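Local coordinates for protein mosquitocidal toxin (Lysinibacillus sphaericus, PDB 2VSE) that kills mosquitoes, probably by ADP-ribosylating proteins of the target cell through an enzyme domain joined to ricin-B-like lectin domains, at residues N266-S271 / W309-D314; T420-S425 / N451-L456; T578-I583 / S626-G631; N704-K709 / L829-P834. All blocks are in the same frame, centred on the assembly; numbering follows the deposited sequence.

Contact 1 (N266-S271 / W309-D314); sequences NVIQNS and WNIKYD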
# COMPACT_ATOMS: atom_id res chain seq x y z
N ASN A 266 10.17 -30.28 7.41
CA ASN A 266 10.86 -30.31 6.12
C ASN A 266 10.19 -31.33 5.18
O ASN A 266 10.85 -32.17 4.54
CB ASN A 266 12.36 -30.57 6.28
CG ASN A 266 13.20 -29.72 5.34
OD1 ASN A 266 13.73 -30.20 4.35
ND2 ASN A 266 13.30 -28.43 5.65
N VAL A 267 8.87 -31.26 5.14
CA VAL A 267 8.06 -32.09 4.28
C VAL A 267 7.29 -31.19 3.35
O VAL A 267 7.27 -29.97 3.53
CB VAL A 267 7.08 -32.96 5.10
CG1 VAL A 267 7.84 -34.00 5.95
CG2 VAL A 267 6.20 -32.08 5.98
N ILE A 268 6.68 -31.78 2.33
CA ILE A 268 5.73 -31.06 1.51
C ILE A 268 4.37 -31.23 2.17
O ILE A 268 3.90 -32.35 2.33
CB ILE A 268 5.72 -31.58 0.06
CG1 ILE A 268 7.10 -31.42 -0.59
CG2 ILE A 268 4.64 -30.89 -0.76
CD1 ILE A 268 7.69 -29.99 -0.58
N GLN A 269 3.76 -30.12 2.60
CA GLN A 269 2.43 -30.14 3.21
C GLN A 269 1.40 -30.62 2.19
O GLN A 269 1.51 -30.27 1.02
CB GLN A 269 2.03 -28.75 3.70
CG GLN A 269 2.80 -28.23 4.90
CD GLN A 269 2.74 -29.18 6.10
OE1 GLN A 269 1.66 -29.45 6.65
NE2 GLN A 269 3.89 -29.70 6.49
N ASN A 270 0.42 -31.42 2.64
CA ASN A 270 -0.64 -31.93 1.76
C ASN A 270 -1.46 -30.80 1.15
O ASN A 270 -2.19 -30.12 1.87
CB ASN A 270 -1.62 -32.86 2.51
CG ASN A 270 -0.96 -34.11 3.04
OD1 ASN A 270 0.22 -34.38 2.79
ND2 ASN A 270 -1.72 -34.90 3.79
N SER A 271 -1.34 -30.60 -0.16
CA SER A 271 -2.16 -29.61 -0.86
C SER A 271 -2.05 -29.70 -2.37
O SER A 271 -1.44 -30.62 -2.91
CB SER A 271 -1.82 -28.18 -0.41
OG SER A 271 -2.94 -27.34 -0.58
N TRP A 309 -1.53 -31.19 -9.24
CA TRP A 309 -1.43 -32.46 -8.52
C TRP A 309 -1.64 -32.22 -7.04
O TRP A 309 -1.17 -31.20 -6.50
CB TRP A 309 -0.05 -33.11 -8.74
CG TRP A 309 0.28 -33.30 -10.19
CD1 TRP A 309 0.78 -32.36 -11.05
CD2 TRP A 309 0.12 -34.50 -10.95
NE1 TRP A 309 0.94 -32.90 -12.30
CE2 TRP A 309 0.55 -34.21 -12.27
CE3 TRP A 309 -0.34 -35.79 -10.66
CZ2 TRP A 309 0.52 -35.17 -13.30
CZ3 TRP A 309 -0.36 -36.74 -11.69
CH2 TRP A 309 0.07 -36.43 -12.99
N ASN A 310 -2.36 -33.13 -6.41
CA ASN A 310 -2.45 -33.15 -4.96
C ASN A 310 -1.33 -34.00 -4.42
O ASN A 310 -1.24 -35.19 -4.72
CB ASN A 310 -3.79 -33.72 -4.49
CG ASN A 310 -4.90 -32.68 -4.50
OD1 ASN A 310 -6.08 -33.03 -4.54
ND2 ASN A 310 -4.53 -31.40 -4.45
N ILE A 311 -0.45 -33.39 -3.63
CA ILE A 311 0.67 -34.13 -3.07
C ILE A 311 0.28 -34.54 -1.66
O ILE A 311 -0.16 -33.70 -0.88
CB ILE A 311 1.99 -33.32 -3.11
CG1 ILE A 311 2.37 -33.01 -4.57
CG2 ILE A 311 3.12 -34.08 -2.40
CD1 ILE A 311 3.65 -32.21 -4.73
N LYS A 312 0.42 -35.82 -1.37
CA LYS A 312 -0.00 -36.39 -0.08
C LYS A 312 1.14 -37.18 0.53
O LYS A 312 1.65 -38.12 -0.09
CB LYS A 312 -1.21 -37.30 -0.27
CG LYS A 312 -1.92 -37.67 1.02
CD LYS A 312 -2.79 -38.91 0.85
CE LYS A 312 -3.69 -39.14 2.07
NZ LYS A 312 -4.54 -37.93 2.37
N TYR A 313 1.53 -36.79 1.74
CA TYR A 313 2.65 -37.40 2.46
C TYR A 313 2.22 -38.63 3.26
O TYR A 313 1.13 -38.68 3.84
CB TYR A 313 3.26 -36.37 3.41
CG TYR A 313 4.47 -36.82 4.20
CD1 TYR A 313 5.60 -37.34 3.58
CD2 TYR A 313 4.50 -36.66 5.59
CE1 TYR A 313 6.72 -37.71 4.32
CE2 TYR A 313 5.62 -37.03 6.35
CZ TYR A 313 6.72 -37.56 5.70
OH TYR A 313 7.82 -37.92 6.44
N ASP A 314 3.11 -39.62 3.28
CA ASP A 314 2.94 -40.78 4.13
C ASP A 314 4.04 -40.78 5.19
O ASP A 314 5.23 -40.84 4.86
CB ASP A 314 2.99 -42.05 3.28
CG ASP A 314 2.57 -43.29 4.04
OD1 ASP A 314 3.25 -43.67 5.02
OD2 ASP A 314 1.56 -43.91 3.64
O HOH W 1 -0.98 -37.30 4.74
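Val267 lays its CG1 methyl over one face of the Tyr313 ring. CG1 is 4.0 Å from the centroid of the Tyr313 ring, shifted toward the rim that carries CZ and OH. This is a CH-pi contact. It lies at the entry to the first ricin-B-type beta-trefoil, where the chain 266-271 comes in beside strand 309-314. The methyl stands beside the backbone N of Val267 (chi1 -67°), and the two side chains meet at about a right angle. The phenol oxygen of Tyr313 is held elsewhere, by Asn318.

Ile268 and Ile311 meet through their branch methyls, CG2 to CG2 at 3.9 Å. Both residues are buried, and Ile408 and Tyr273 pack on the same pair. Two residues on, Asn270 extends its amide along the strand. Its OD1 accepts the backbone N-H of Tyr313 at 2.9 Å, a nearly straight bond, with the donor tilted 35° from the carbonyl plane. The side chain thus takes the part a backbone carbonyl would play in a sheet.

At Ser271 the backbone itself takes over. Ile311 N donates to Ser271 O at 3.0 Å. The return bond, from Ser271 N to Ile311 O, is weak. A CA-H...O contact from Asn270 CA to Ile311 O, 3.2 Å, lies beside it. Strand 271-277 then carries the pairing on.

One water fixes the other end of the Asn270 amide. It accepts from Asn270 ND2 at 2.7 Å and donates to Tyr313 O.

Contact 2 (T420-S425 / N451-L456); sequences TYQVSS and NQVWNL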
# COMPACT_ATOMS: atom_id res chain seq x y z
N THR A 420 -12.50 -2.04 -6.37
CA THR A 420 -12.40 -1.29 -7.62
C THR A 420 -10.96 -1.09 -8.05
O THR A 420 -10.08 -0.75 -7.24
CB THR A 420 -13.09 0.08 -7.55
OG1 THR A 420 -12.77 0.70 -6.30
CG2 THR A 420 -14.60 -0.06 -7.68
N TYR A 421 -10.74 -1.30 -9.34
CA TYR A 421 -9.41 -1.26 -9.93
C TYR A 421 -9.44 -0.63 -11.31
O TYR A 421 -10.47 -0.60 -11.98
CB TYR A 421 -8.84 -2.68 -10.06
CG TYR A 421 -8.60 -3.36 -8.74
CD1 TYR A 421 -7.38 -3.26 -8.09
CD2 TYR A 421 -9.60 -4.11 -8.14
CE1 TYR A 421 -7.15 -3.89 -6.88
CE2 TYR A 421 -9.40 -4.73 -6.92
CZ TYR A 421 -8.17 -4.62 -6.30
OH TYR A 421 -7.98 -5.25 -5.09
N GLN A 422 -8.29 -0.14 -11.72
CA GLN A 422 -8.04 0.29 -13.07
C GLN A 422 -7.07 -0.75 -13.62
O GLN A 422 -6.14 -1.19 -12.92
CB GLN A 422 -7.40 1.65 -13.01
CG GLN A 422 -7.69 2.54 -14.17
CD GLN A 422 -7.69 3.98 -13.76
OE1 GLN A 422 -8.65 4.46 -13.17
NE2 GLN A 422 -6.62 4.70 -14.06
N VAL A 423 -7.32 -1.18 -14.86
CA VAL A 423 -6.51 -2.23 -15.49
C VAL A 423 -5.83 -1.62 -16.71
O VAL A 423 -6.49 -1.13 -17.62
CB VAL A 423 -7.38 -3.45 -15.89
CG1 VAL A 423 -6.52 -4.57 -16.40
CG2 VAL A 423 -8.19 -3.94 -14.71
N SER A 424 -4.51 -1.64 -16.73
CA SER A 424 -3.75 -1.03 -17.81
C SER A 424 -2.64 -1.94 -18.31
O SER A 424 -2.23 -2.88 -17.63
CB SER A 424 -3.18 0.32 -17.36
OG SER A 424 -2.32 0.15 -16.23
N SER A 425 -2.16 -1.67 -19.52
CA SER A 425 -1.18 -2.53 -20.18
C SER A 425 0.24 -2.24 -19.72
O SER A 425 0.61 -1.09 -19.49
CB SER A 425 -1.28 -2.38 -21.70
OG SER A 425 -0.16 -2.93 -22.36
N ASN A 451 -16.19 4.68 -16.35
CA ASN A 451 -16.08 3.64 -17.37
C ASN A 451 -14.64 3.20 -17.62
O ASN A 451 -14.38 2.43 -18.54
CB ASN A 451 -16.76 4.07 -18.69
CG ASN A 451 -15.96 5.10 -19.49
OD1 ASN A 451 -14.97 5.67 -19.01
ND2 ASN A 451 -16.39 5.36 -20.72
N GLN A 452 -13.72 3.70 -16.78
CA GLN A 452 -12.34 3.21 -16.75
C GLN A 452 -12.02 2.47 -15.45
O GLN A 452 -10.85 2.16 -15.17
CB GLN A 452 -11.36 4.36 -16.99
CG GLN A 452 -11.43 4.93 -18.38
CD GLN A 452 -10.49 6.10 -18.59
OE1 GLN A 452 -10.18 6.84 -17.66
NE2 GLN A 452 -10.03 6.28 -19.83
N VAL A 453 -13.05 2.18 -14.66
CA VAL A 453 -12.87 1.53 -13.37
C VAL A 453 -13.69 0.25 -13.33
O VAL A 453 -14.84 0.21 -13.76
CB VAL A 453 -13.28 2.50 -12.20
CG1 VAL A 453 -13.13 1.82 -10.84
CG2 VAL A 453 -12.44 3.76 -12.24
N TRP A 454 -13.08 -0.82 -12.82
CA TRP A 454 -13.72 -2.13 -12.83
C TRP A 454 -13.80 -2.70 -11.42
O TRP A 454 -12.91 -2.49 -10.59
CB TRP A 454 -12.96 -3.09 -13.74
CG TRP A 454 -12.92 -2.62 -15.15
CD1 TRP A 454 -12.01 -1.77 -15.70
CD2 TRP A 454 -13.85 -2.95 -16.19
NE1 TRP A 454 -12.31 -1.54 -17.02
CE2 TRP A 454 -13.43 -2.25 -17.35
CE3 TRP A 454 -15.00 -3.75 -16.26
CZ2 TRP A 454 -14.13 -2.33 -18.57
CZ3 TRP A 454 -15.70 -3.83 -17.47
CH2 TRP A 454 -15.25 -3.13 -18.61
N ASN A 455 -14.89 -3.41 -11.17
CA ASN A 455 -15.14 -4.09 -9.93
C ASN A 455 -14.68 -5.54 -10.12
O ASN A 455 -15.24 -6.27 -10.95
CB ASN A 455 -16.64 -4.04 -9.65
CG ASN A 455 -16.97 -3.99 -8.17
OD1 ASN A 455 -16.27 -3.37 -7.36
ND2 ASN A 455 -18.09 -4.63 -7.81
N LEU A 456 -13.63 -5.95 -9.41
CA LEU A 456 -13.20 -7.34 -9.41
C LEU A 456 -13.74 -8.01 -8.16
O LEU A 456 -13.45 -7.58 -7.05
CB LEU A 456 -11.67 -7.44 -9.46
CG LEU A 456 -10.97 -7.21 -10.81
CD1 LEU A 456 -11.35 -5.88 -11.51
CD2 LEU A 456 -9.45 -7.29 -10.62
O HOH W 2 -9.38 0.40 -16.31
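Tyr421 and Trp454 face each other as an antiparallel hydrogen-bonded pair near the start of the second ricin-B-type beta-trefoil. Strand 420-425 crosses strand 454-456 at 117°, so close pairing is short. Tyr421 N donates to Trp454 O and Trp454 N donates to Tyr421 O, each at 2.8 Å. Thr420 and Asn455 form the neighbouring non-hydrogen-bonded pair, and Thr420 CA adds a CA-H...O contact to Trp454 O.

Side chains fill both faces. On that of Tyr421, ring atom CD2 rests 4.0 Å from Leu456 CD2, and the two side chains cross at about a right angle. On the other face, Thr420 CB meets Val453 CG1 at 3.7 Å. Val453 holds CG1 anti to its backbone N (chi1 179°), which places that methyl against Thr420. The Thr420 methyl CG2 also lies 3.7 Å from Asn455 OD1. Gln422 brings its CG to 3.3 Å from Gln452 O, past the end of the strand pairing.

The next shell fixes these groups. Thr420 OG1 bonds to Phe552, Tyr421 OH to the carbonyl of Lys417, and Trp454 NE1 to that of Ile433. The Gln452 amide is held by Ser445 and Ser447. Strand 547-551 flanks strand 420-425 on its other edge, and Ile549 and Pro551 touch the Tyr421 side chain.

Beyond the last direct backbone bond the two chains part, and a water spans them. It accepts from Val423 N at 3.0 Å, donates to Gln452 O at 2.6 Å, and lies in plane at the edge of the Trp454 ring.

Contact 3 (T578-I583 / S626-G631); sequences TNNYTI and SDKIFG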
# COMPACT_ATOMS: atom_id res chain seq x y z
N THR A 578 -18.20 38.28 -4.29
CA THR A 578 -19.50 38.92 -4.38
C THR A 578 -19.79 39.45 -5.79
O THR A 578 -20.87 39.98 -6.04
CB THR A 578 -19.67 40.03 -3.31
OG1 THR A 578 -21.00 40.57 -3.38
CG2 THR A 578 -18.65 41.17 -3.49
N ASN A 579 -18.83 39.31 -6.71
CA ASN A 579 -18.98 39.79 -8.08
C ASN A 579 -19.68 38.75 -8.94
O ASN A 579 -19.10 37.72 -9.31
CB ASN A 579 -17.64 40.23 -8.69
CG ASN A 579 -17.77 40.73 -10.13
OD1 ASN A 579 -18.80 41.44 -10.49
ND2 ASN A 579 -16.70 40.34 -10.98
N ASN A 580 -20.94 39.05 -9.28
CA ASN A 580 -21.90 38.05 -9.71
C ASN A 580 -21.86 36.92 -8.67
O ASN A 580 -22.07 37.18 -7.48
CB ASN A 580 -21.61 37.56 -11.14
CG ASN A 580 -22.95 37.00 -11.81
OD1 ASN A 580 -24.06 37.21 -11.28
ND2 ASN A 580 -22.81 36.47 -12.93
N TYR A 581 -21.55 35.69 -9.08
CA TYR A 581 -21.33 34.62 -8.11
C TYR A 581 -19.99 33.93 -8.34
O TYR A 581 -19.83 32.75 -8.04
CB TYR A 581 -22.50 33.62 -8.14
CG TYR A 581 -23.81 34.21 -7.64
CD1 TYR A 581 -24.14 34.16 -6.28
CD2 TYR A 581 -24.69 34.84 -8.51
CE1 TYR A 581 -25.33 34.72 -5.81
CE2 TYR A 581 -25.89 35.39 -8.05
CZ TYR A 581 -26.20 35.33 -6.70
OH TYR A 581 -27.38 35.88 -6.25
N THR A 582 -19.03 34.68 -8.88
CA THR A 582 -17.81 34.06 -9.38
C THR A 582 -16.86 33.67 -8.25
O THR A 582 -16.73 34.39 -7.25
CB THR A 582 -17.06 34.94 -10.40
OG1 THR A 582 -16.20 35.84 -9.70
CG2 THR A 582 -18.03 35.72 -11.31
N ILE A 583 -16.21 32.53 -8.43
CA ILE A 583 -15.25 32.03 -7.46
C ILE A 583 -13.84 32.36 -7.95
O ILE A 583 -13.50 32.12 -9.11
CB ILE A 583 -15.47 30.52 -7.21
CG1 ILE A 583 -16.89 30.30 -6.66
CG2 ILE A 583 -14.40 29.95 -6.27
CD1 ILE A 583 -17.35 28.84 -6.66
N SER A 626 -19.71 28.60 -20.89
CA SER A 626 -18.35 29.12 -20.83
C SER A 626 -17.46 28.34 -19.87
O SER A 626 -17.88 27.34 -19.29
CB SER A 626 -18.36 30.61 -20.45
OG SER A 626 -17.06 31.06 -20.15
N ASP A 627 -16.23 28.82 -19.70
CA ASP A 627 -15.24 28.16 -18.84
C ASP A 627 -15.33 28.64 -17.39
O ASP A 627 -14.45 28.35 -16.58
CB ASP A 627 -13.83 28.44 -19.36
CG ASP A 627 -13.58 29.99 -19.61
OD1 ASP A 627 -14.35 30.85 -19.16
OD2 ASP A 627 -12.50 30.33 -20.15
N LYS A 628 -16.40 29.37 -17.07
CA LYS A 628 -16.57 30.00 -15.77
C LYS A 628 -16.73 29.00 -14.63
O LYS A 628 -17.47 28.01 -14.74
CB LYS A 628 -17.79 30.92 -15.79
CG LYS A 628 -17.85 31.91 -14.63
CD LYS A 628 -19.26 32.09 -14.10
CE LYS A 628 -20.05 33.17 -14.82
NZ LYS A 628 -21.43 33.25 -14.23
N ILE A 629 -16.02 29.26 -13.53
CA ILE A 629 -16.23 28.57 -12.26
C ILE A 629 -16.96 29.54 -11.33
O ILE A 629 -16.55 30.70 -11.17
CB ILE A 629 -14.90 28.12 -11.61
CG1 ILE A 629 -14.11 27.21 -12.56
CG2 ILE A 629 -15.15 27.43 -10.27
CD1 ILE A 629 -14.85 25.95 -12.98
N PHE A 630 -18.06 29.07 -10.73
CA PHE A 630 -18.94 29.95 -9.94
C PHE A 630 -19.86 29.19 -8.99
O PHE A 630 -20.05 27.98 -9.11
CB PHE A 630 -19.76 30.88 -10.85
CG PHE A 630 -20.93 30.21 -11.53
CD1 PHE A 630 -22.23 30.66 -11.31
CD2 PHE A 630 -20.74 29.14 -12.41
CE1 PHE A 630 -23.32 30.06 -11.94
CE2 PHE A 630 -21.82 28.53 -13.05
CZ PHE A 630 -23.11 28.99 -12.81
N GLY A 631 -20.43 29.93 -8.03
CA GLY A 631 -21.39 29.38 -7.10
C GLY A 631 -22.74 29.27 -7.76
O GLY A 631 -23.37 30.29 -8.07
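Ile583 holds its CG1 beside its own backbone N (chi1 -60°), with CD1 extended from there. This carries CD1 over the peptide between Phe630 and Gly631, 3.4 Å from Phe630 C. Phe630 has the less common chi1 of 77°, with CG between its backbone N and carbonyl carbon, and this leads its ring away from the loop. The contact belongs to a trefoil domain that probably resembles botulinum HA-17. There the loop 578-582 and the first residue of strand 583-587 meet the short strand 629-632.

The chains run about 96° apart, and a single backbone bridge centred on Thr582 and Phe630 joins them. The bridge puts Phe630 CB 3.4 Å from Tyr581 O. Two bonds flank it. Gly631 N donates to Tyr581 O at 2.9 Å, almost straight. Ile583 N reaches Ile629 O at 3.3 Å, which is weak. The loop is braced from within by Thr582 N bonding to Asn579 O.

The two sides of the bridge differ. Toward the interior, Ile583 and Ile629 approach loosely, CB to CG2, and both pack on Leu619 and Leu675. Toward solvent lie Asn580 and Tyr581. Tyr581 CB approaches the Phe630 ring at its edge, near the ring plane, while its own ring leads away from the strand.

Lys628 bends at chi2 and chi3, and its end comes over one face of the Phe630 ring, toward the rim. Lys628 NZ lies 4.0 Å above the plane of that ring and 3.7 Å from Asn580 ND2.

Contact 4 (N704-K709 / L829-P834); sequences NISSKK and LWNFIP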
# COMPACT_ATOMS: atom_id res chain seq x y z
N ASN A 704 9.28 23.34 21.50
CA ASN A 704 10.24 24.36 21.16
C ASN A 704 9.90 24.77 19.74
O ASN A 704 9.66 23.91 18.88
CB ASN A 704 11.66 23.81 21.20
CG ASN A 704 12.07 23.32 22.58
OD1 ASN A 704 12.87 22.41 22.67
ND2 ASN A 704 11.56 23.93 23.64
N ILE A 705 9.80 26.07 19.49
CA ILE A 705 9.46 26.54 18.17
C ILE A 705 10.75 27.02 17.55
O ILE A 705 11.25 28.11 17.88
CB ILE A 705 8.39 27.63 18.22
CG1 ILE A 705 7.14 27.09 18.94
CG2 ILE A 705 8.04 28.04 16.83
CD1 ILE A 705 6.11 28.16 19.34
N SER A 706 11.31 26.19 16.67
CA SER A 706 12.64 26.46 16.14
C SER A 706 12.60 26.99 14.72
O SER A 706 11.68 26.69 13.94
CB SER A 706 13.53 25.23 16.23
OG SER A 706 13.24 24.34 15.18
N SER A 707 13.62 27.77 14.38
CA SER A 707 13.64 28.40 13.08
C SER A 707 14.17 27.45 12.00
O SER A 707 15.21 26.80 12.17
CB SER A 707 14.50 29.65 13.12
OG SER A 707 14.49 30.19 11.82
N LYS A 708 13.46 27.41 10.88
CA LYS A 708 13.98 26.71 9.70
C LYS A 708 15.37 27.21 9.31
O LYS A 708 16.19 26.44 8.83
CB LYS A 708 13.03 26.89 8.51
CG LYS A 708 13.41 26.02 7.33
CD LYS A 708 12.80 26.50 6.02
CE LYS A 708 13.19 25.56 4.87
NZ LYS A 708 12.70 24.19 5.15
N LYS A 709 15.67 28.50 9.50
CA LYS A 709 17.03 28.96 9.17
C LYS A 709 18.14 28.30 10.02
O LYS A 709 19.20 27.98 9.52
CB LYS A 709 17.18 30.48 9.18
CG LYS A 709 18.60 30.88 8.80
CD LYS A 709 18.63 31.99 7.79
CE LYS A 709 20.07 32.23 7.28
NZ LYS A 709 20.48 31.32 6.16
N LEU A 829 9.84 30.79 8.74
CA LEU A 829 9.41 29.39 8.72
C LEU A 829 9.86 28.66 10.00
O LEU A 829 10.95 28.90 10.52
CB LEU A 829 9.92 28.69 7.45
CG LEU A 829 9.14 29.14 6.20
CD1 LEU A 829 9.99 29.05 4.95
CD2 LEU A 829 7.81 28.37 5.99
N TRP A 830 9.01 27.77 10.50
CA TRP A 830 9.20 27.22 11.83
C TRP A 830 9.00 25.72 11.89
O TRP A 830 8.24 25.16 11.10
CB TRP A 830 8.23 27.90 12.80
CG TRP A 830 8.37 29.39 12.78
CD1 TRP A 830 7.67 30.28 12.00
CD2 TRP A 830 9.30 30.17 13.54
NE1 TRP A 830 8.10 31.56 12.26
CE2 TRP A 830 9.10 31.52 13.19
CE3 TRP A 830 10.28 29.84 14.49
CZ2 TRP A 830 9.84 32.56 13.76
CZ3 TRP A 830 11.02 30.88 15.05
CH2 TRP A 830 10.79 32.22 14.69
N ASN A 831 9.73 25.08 12.80
CA ASN A 831 9.49 23.69 13.15
C ASN A 831 8.92 23.62 14.55
O ASN A 831 9.15 24.52 15.38
CB ASN A 831 10.77 22.88 13.14
CG ASN A 831 11.64 23.16 11.92
OD1 ASN A 831 11.33 22.72 10.81
ND2 ASN A 831 12.75 23.86 12.14
N PHE A 832 8.18 22.55 14.83
CA PHE A 832 7.65 22.32 16.16
C PHE A 832 8.23 21.05 16.73
O PHE A 832 7.89 19.97 16.31
CB PHE A 832 6.13 22.28 16.12
CG PHE A 832 5.51 23.62 15.84
CD1 PHE A 832 5.06 24.42 16.88
CD2 PHE A 832 5.42 24.08 14.54
CE1 PHE A 832 4.51 25.67 16.63
CE2 PHE A 832 4.87 25.31 14.28
CZ PHE A 832 4.40 26.11 15.33
N ILE A 833 9.14 21.20 17.69
CA ILE A 833 9.80 20.08 18.31
C ILE A 833 9.22 19.86 19.71
O ILE A 833 9.34 20.73 20.58
CB ILE A 833 11.33 20.32 18.47
CG1 ILE A 833 11.99 20.69 17.13
CG2 ILE A 833 12.01 19.09 19.11
CD1 ILE A 833 13.31 21.57 17.32
N PRO A 834 8.61 18.68 19.93
CA PRO A 834 8.09 18.32 21.25
C PRO A 834 9.04 18.66 22.38
O PRO A 834 10.23 18.38 22.28
CB PRO A 834 7.91 16.80 21.15
CG PRO A 834 7.55 16.59 19.71
CD PRO A 834 8.37 17.60 18.94
O HOH W 3 12.25 31.21 11.40
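Ile705 leaves the strand toward the rings of Trp830 and Phe832. From CB its chain splits. The CG2 branch, opposite the backbone N, touches Trp830 CE3 at 3.7 Å. The CG1 branch runs beside the Phe832 side chain, pointing the same way, and meets Phe832 CE1 at 3.8 Å. The tip, CD1, stays near that same ring atom at 4.0 Å. Ile794 touches all three of these side chains, and Ile715 also packs on Ile705 and Trp830.

This is the closing strand pair of the fourth ricin-B-type beta-trefoil. Strand 830-834, the last of the chain, returns antiparallel to strand 701-707, the first of its sheet. Asn704 with Ile833 and Ser706 with Asn831 are the hydrogen-bonded pairs, each with two backbone bonds. Ile705 with Phe832 and Ser707 with Trp830 are the non-hydrogen-bonded ones.

The face of Ser706 is mixed, polar at Asn831 and apolar at Ile833. Asn831 ND2 donates to Ser706 OG at 3.1 Å, with the oxygen in the amide plane. Ser706 has OG between its backbone N and carbonyl carbon (chi1 80°), which also brings OG 3.5 Å from Ile833 CD1.

Past the strand, Lys708 N donates to Leu829 O at 2.9 Å, from above the carbonyl plane. The Lys708 chain lies alongside Leu829, and its NZ goes on to the carbonyls of Lys789 and Asp790. Ser707 OG accepts from Lys709 N in an ST turn. A water bonded to Ser707 OG and Leu829 O sits over the centre of one face of the Trp830 ring, 3.5 Å above it.

The four contacts follow one another along the chain and none touches another. Contacts 1 and 3 are partly buried and lie far apart, with centres about 70 Å from each other. Contacts 2 and 4 are buried. Contacts 1, 2 and 4 all involve the opening chain of a trefoil. In contacts 1 and 2 it meets the fourth strand of the trefoil, whereas in contact 4 it meets the last. Contact 3 instead joins a loop to a short strand. Backbone pairing is most regular in contact 4. It is brief in contacts 1, 2 and 3. An asparagine amide extends it in contact 1, and a water does so in contact 2.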